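Local atomic coordinates of malonyl CoA-acyl carrier protein transacylase (Mycobacterium tuberculosis, PDB entry 2QC3), a protein that catalyses the transfer of the malonyl group from malonyl-CoA to the acyl carrier protein in fatty acid biosynthesis. Residues H91-I105 / I213-N225. Sequence-based numbering, arbitrary orientation.
With ACY (acetic acid), chain B.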
loop_
_atom_site.group_PDB
_atom_site.type_symbol
_atom_site.label_atom_id
_atom_site.label_comp_id
_atom_site.label_asym_id
_atom_site.label_seq_id
_atom_site.Cartn_x
_atom_site.Cartn_y
_atom_site.Cartn_z
ATOM N N HIS A 91 -2.929 -1.306 0.824
ATOM C CA HIS A 91 -2.953 -1.120 -0.609
ATOM C C HIS A 91 -1.547 -1.161 -1.179
ATOM O O HIS A 91 -0.688 -0.388 -0.770
ATOM C CB HIS A 91 -3.671 0.197 -0.966
ATOM C CG HIS A 91 -3.723 0.485 -2.443
ATOM N ND1 HIS A 91 -4.907 0.532 -3.155
ATOM C CD2 HIS A 91 -2.737 0.672 -3.350
ATOM C CE1 HIS A 91 -4.643 0.726 -4.437
ATOM N NE2 HIS A 91 -3.332 0.812 -4.583
ATOM N N SER A 92 -1.331 -2.086 -2.115
ATOM C CA SER A 92 -0.042 -2.230 -2.801
ATOM C C SER A 92 1.126 -2.451 -1.847
ATOM O O SER A 92 1.138 -3.441 -1.138
ATOM C CB SER A 92 0.215 -0.988 -3.672
ATOM O OG SER A 92 -0.777 -0.834 -4.678
ATOM N N VAL A 93 2.105 -1.549 -1.828
ATOM C CA VAL A 93 3.190 -1.744 -0.883
ATOM C C VAL A 93 2.641 -1.722 0.564
ATOM O O VAL A 93 3.246 -2.302 1.463
ATOM C CB VAL A 93 4.292 -0.681 -1.039
ATOM C CG1 VAL A 93 3.763 0.708 -0.700
ATOM C CG2 VAL A 93 5.462 -1.058 -0.140
ATOM N N GLY A 94 1.490 -1.083 0.776
ATOM C CA GLY A 94 0.883 -1.033 2.098
ATOM C C GLY A 94 0.604 -2.416 2.657
ATOM O O GLY A 94 0.479 -2.595 3.865
ATOM N N GLU A 95 0.496 -3.412 1.791
ATOM C CA GLU A 95 0.257 -4.767 2.285
ATOM C C GLU A 95 1.357 -5.254 3.230
ATOM O O GLU A 95 1.081 -5.987 4.179
ATOM C CB GLU A 95 0.119 -5.752 1.129
ATOM C CG GLU A 95 -1.130 -5.538 0.295
ATOM C CD GLU A 95 -1.606 -6.818 -0.343
ATOM O OE1 GLU A 95 -2.745 -7.240 -0.044
ATOM O OE2 GLU A 95 -0.837 -7.405 -1.136
ATOM N N ILE A 96 2.601 -4.858 2.978
ATOM C CA ILE A 96 3.702 -5.296 3.841
ATOM C C ILE A 96 3.490 -4.775 5.258
ATOM O O ILE A 96 3.705 -5.496 6.233
ATOM C CB ILE A 96 5.079 -4.821 3.296
ATOM C CG1 ILE A 96 5.416 -5.592 2.009
ATOM C CG2 ILE A 96 6.162 -5.056 4.332
ATOM C CD1 ILE A 96 6.690 -5.129 1.309
ATOM N N ALA A 97 3.063 -3.519 5.362
ATOM C CA ALA A 97 2.789 -2.908 6.656
ATOM C C ALA A 97 1.575 -3.609 7.271
ATOM O O ALA A 97 1.557 -3.907 8.469
ATOM C CB ALA A 97 2.514 -1.412 6.482
ATOM N N ALA A 98 0.569 -3.882 6.444
ATOM C CA ALA A 98 -0.637 -4.573 6.909
ATOM C C ALA A 98 -0.269 -5.936 7.489
ATOM O O ALA A 98 -0.832 -6.366 8.501
ATOM C CB ALA A 98 -1.624 -4.753 5.761
ATOM N N TYR A 99 0.675 -6.617 6.842
ATOM C CA TYR A 99 1.119 -7.925 7.307
ATOM C C TYR A 99 1.744 -7.818 8.690
ATOM O O TYR A 99 1.496 -8.653 9.560
ATOM C CB TYR A 99 2.129 -8.526 6.326
ATOM C CG TYR A 99 1.497 -9.262 5.175
ATOM C CD1 TYR A 99 0.327 -8.791 4.582
ATOM C CD2 TYR A 99 2.074 -10.427 4.667
ATOM C CE1 TYR A 99 -0.253 -9.454 3.517
ATOM C CE2 TYR A 99 1.499 -11.103 3.591
ATOM C CZ TYR A 99 0.337 -10.611 3.025
ATOM O OH TYR A 99 -0.250 -11.263 1.970
ATOM N N ALA A 100 2.562 -6.789 8.890
ATOM C CA ALA A 100 3.204 -6.581 10.180
ATOM C C ALA A 100 2.141 -6.218 11.216
ATOM O O ALA A 100 2.190 -6.672 12.357
ATOM C CB ALA A 100 4.246 -5.469 10.078
ATOM N N ILE A 101 1.172 -5.401 10.818
ATOM C CA ILE A 101 0.118 -5.015 11.742
ATOM C C ILE A 101 -0.643 -6.266 12.174
ATOM O O ILE A 101 -0.948 -6.435 13.352
ATOM C CB ILE A 101 -0.836 -3.987 11.091
ATOM C CG1 ILE A 101 -0.114 -2.637 10.977
ATOM C CG2 ILE A 101 -2.122 -3.850 11.916
ATOM C CD1 ILE A 101 -0.834 -1.604 10.104
ATOM N N ALA A 102 -0.909 -7.152 11.218
ATOM C CA ALA A 102 -1.628 -8.392 11.491
ATOM C C ALA A 102 -0.742 -9.490 12.079
ATOM O O ALA A 102 -1.165 -10.643 12.175
ATOM C CB ALA A 102 -2.304 -8.894 10.216
ATOM N N GLY A 103 0.488 -9.135 12.447
ATOM C CA GLY A 103 1.396 -10.089 13.064
ATOM C C GLY A 103 2.041 -11.177 12.222
ATOM O O GLY A 103 2.598 -12.129 12.768
ATOM N N VAL A 104 1.998 -11.048 10.902
ATOM C CA VAL A 104 2.600 -12.062 10.050
ATOM C C VAL A 104 4.116 -11.922 10.006
ATOM O O VAL A 104 4.834 -12.918 9.951
ATOM C CB VAL A 104 2.021 -11.986 8.624
ATOM C CG1 VAL A 104 2.761 -12.940 7.695
ATOM C CG2 VAL A 104 0.544 -12.341 8.662
ATOM N N ILE A 105 4.597 -10.681 10.040
ATOM C CA ILE A 105 6.029 -10.407 9.996
ATOM C C ILE A 105 6.415 -9.295 10.969
ATOM O O ILE A 105 5.597 -8.432 11.291
ATOM C CB ILE A 105 6.474 -9.977 8.572
ATOM C CG1 ILE A 105 5.632 -8.788 8.101
ATOM C CG2 ILE A 105 6.347 -11.148 7.601
ATOM C CD1 ILE A 105 5.987 -8.293 6.699
ATOM N N ILE A 213 12.496 -14.644 5.503
ATOM C CA ILE A 213 11.967 -13.918 6.653
ATOM C C ILE A 213 11.155 -14.837 7.560
ATOM O O ILE A 213 10.440 -15.710 7.078
ATOM C CB ILE A 213 11.051 -12.757 6.187
ATOM C CG1 ILE A 213 11.874 -11.731 5.409
ATOM C CG2 ILE A 213 10.373 -12.105 7.379
ATOM C CD1 ILE A 213 11.021 -10.674 4.720
ATOM N N ALA A 214 11.268 -14.635 8.869
ATOM C CA ALA A 214 10.510 -15.427 9.834
ATOM C C ALA A 214 9.067 -14.926 9.821
ATOM O O ALA A 214 8.819 -13.723 9.911
ATOM C CB ALA A 214 11.109 -15.274 11.241
ATOM N N THR A 215 8.118 -15.846 9.711
ATOM C CA THR A 215 6.712 -15.472 9.670
ATOM C C THR A 215 5.870 -16.186 10.718
ATOM O O THR A 215 6.334 -17.093 11.405
ATOM C CB THR A 215 6.103 -15.780 8.290
ATOM O OG1 THR A 215 6.149 -17.194 8.056
ATOM C CG2 THR A 215 6.880 -15.059 7.188
ATOM N N ALA A 216 4.620 -15.756 10.834
ATOM C CA ALA A 216 3.678 -16.344 11.776
ATOM C C ALA A 216 2.281 -16.186 11.196
ATOM O O ALA A 216 2.043 -15.301 10.371
ATOM C CB ALA A 216 3.773 -15.641 13.118
ATOM N N ASP A 217 1.359 -17.050 11.606
ATOM C CA ASP A 217 -0.009 -16.959 11.116
ATOM C C ASP A 217 -0.534 -15.616 11.596
ATOM O O ASP A 217 -0.188 -15.167 12.681
ATOM C CB ASP A 217 -0.857 -18.109 11.675
ATOM C CG ASP A 217 -0.588 -19.430 10.964
ATOM O OD1 ASP A 217 -1.012 -20.488 11.475
ATOM O OD2 ASP A 217 0.039 -19.403 9.886
ATOM N N PRO A 218 -1.361 -14.946 10.785
ATOM C CA PRO A 218 -1.894 -13.646 11.197
ATOM C C PRO A 218 -2.692 -13.697 12.494
ATOM O O PRO A 218 -3.446 -14.639 12.737
ATOM C CB PRO A 218 -2.744 -13.223 9.994
ATOM C CG PRO A 218 -3.156 -14.523 9.387
ATOM C CD PRO A 218 -1.895 -15.342 9.471
ATOM N N THR A 219 -2.508 -12.679 13.328
ATOM C CA THR A 219 -3.208 -12.591 14.602
ATOM C C THR A 219 -4.552 -11.898 14.412
ATOM O O THR A 219 -5.335 -11.770 15.350
ATOM C CB THR A 219 -2.385 -11.794 15.639
ATOM O OG1 THR A 219 -2.236 -10.437 15.200
ATOM C CG2 THR A 219 -1.007 -12.417 15.813
ATOM N N ALA A 220 -4.811 -11.445 13.192
ATOM C CA ALA A 220 -6.063 -10.769 12.890
ATOM C C ALA A 220 -6.493 -11.087 11.469
ATOM O O ALA A 220 -5.704 -11.608 10.682
ATOM C CB ALA A 220 -5.899 -9.266 13.060
ATOM N N THR A 221 -7.749 -10.795 11.149
ATOM C CA THR A 221 -8.251 -11.027 9.798
ATOM C C THR A 221 -7.430 -10.126 8.874
ATOM O O THR A 221 -7.468 -8.898 8.984
ATOM C CB THR A 221 -9.735 -10.643 9.679
ATOM O OG1 THR A 221 -10.485 -11.330 10.688
ATOM C CG2 THR A 221 -10.274 -11.012 8.305
ATOM N N LEU A 222 -6.677 -10.747 7.978
ATOM C CA LEU A 222 -5.823 -10.021 7.048
ATOM C C LEU A 222 -6.285 -10.250 5.617
ATOM O O LEU A 222 -6.263 -11.380 5.119
ATOM C CB LEU A 222 -4.370 -10.492 7.214
ATOM C CG LEU A 222 -3.256 -9.885 6.347
ATOM C CD1 LEU A 222 -3.066 -8.397 6.660
ATOM C CD2 LEU A 222 -1.970 -10.632 6.622
ATOM N N LEU A 223 -6.711 -9.176 4.962
ATOM C CA LEU A 223 -7.176 -9.250 3.579
ATOM C C LEU A 223 -6.016 -9.093 2.603
ATOM O O LEU A 223 -4.960 -8.572 2.963
ATOM C CB LEU A 223 -8.212 -8.158 3.309
ATOM C CG LEU A 223 -9.443 -8.193 4.213
ATOM C CD1 LEU A 223 -10.445 -7.144 3.743
ATOM C CD2 LEU A 223 -10.062 -9.589 4.169
ATOM N N SER A 224 -6.226 -9.544 1.369
ATOM C CA SER A 224 -5.212 -9.460 0.331
ATOM C C SER A 224 -5.734 -8.729 -0.904
ATOM O O SER A 224 -6.893 -8.888 -1.285
ATOM C CB SER A 224 -4.751 -10.868 -0.071
ATOM O OG SER A 224 -3.848 -10.812 -1.162
ATOM N N ASN A 225 -4.862 -7.936 -1.521
ATOM C CA ASN A 225 -5.187 -7.178 -2.730
ATOM C C ASN A 225 -5.478 -8.129 -3.887
ATOM O O ASN A 225 -6.045 -7.736 -4.903
ATOM C CB ASN A 225 -4.005 -6.281 -3.127
ATOM C CG ASN A 225 -3.848 -5.076 -2.226
ATOM O OD1 ASN A 225 -2.833 -4.381 -2.294
ATOM N ND2 ASN A 225 -4.850 -4.806 -1.388
HETATM C C ACY B . 3.095 -0.255 -5.090
HETATM O O ACY B . 3.357 -1.401 -5.404
HETATM O OXT ACY B . 3.150 0.131 -3.803
HETATM C CH3 ACY B . 2.702 0.749 -6.139
HETATM O O HOH W 1 -3.727 -6.119 2.437
HETATM O O HOH W 2 -1.403 -10.043 -0.769
#
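E95 OE1 accepts a hydrogen bond from N225 N at 2.7 Å, and water 1 lies 2.9 Å from OE1. The N-H comes from above the carboxylate plane, 37° out of it. The carboxylate and the N225 amide lie stacked, their planes 5° apart, the side chains running in opposite directions. N225 OD1 accepts a hydrogen bond from S92 N at 2.7 Å, in the carbonyl plane, and ND2 bonds to G90 O. Water 2 links E95 OE2 to S224 OG and, at a longer 3.2 Å, to Y99 OH, which also bonds to A237 O.

L222 turns toward segment 91-105. Its chi1 of 180° swings CG away from the backbone N and sets CD2 over one face of the Y99 ring, a CH-pi contact 3.9 Å from the centroid. CD1 meets A102 CB at 3.7 Å. V104 CG2 packs on L222 CD2 and P218 CB.

The helix ends in a Schellman motif with G103 as C-prime. Here A102 O accepts a hydrogen bond from T219 N at 2.7 Å, and V104 O accepts one from A216 N at 3.0 Å.

S92, by similarity the active-site serine, sits near H195 in a GxSxG turn between strand 86-90 and helix 94-101, consistent with a nucleophile elbow.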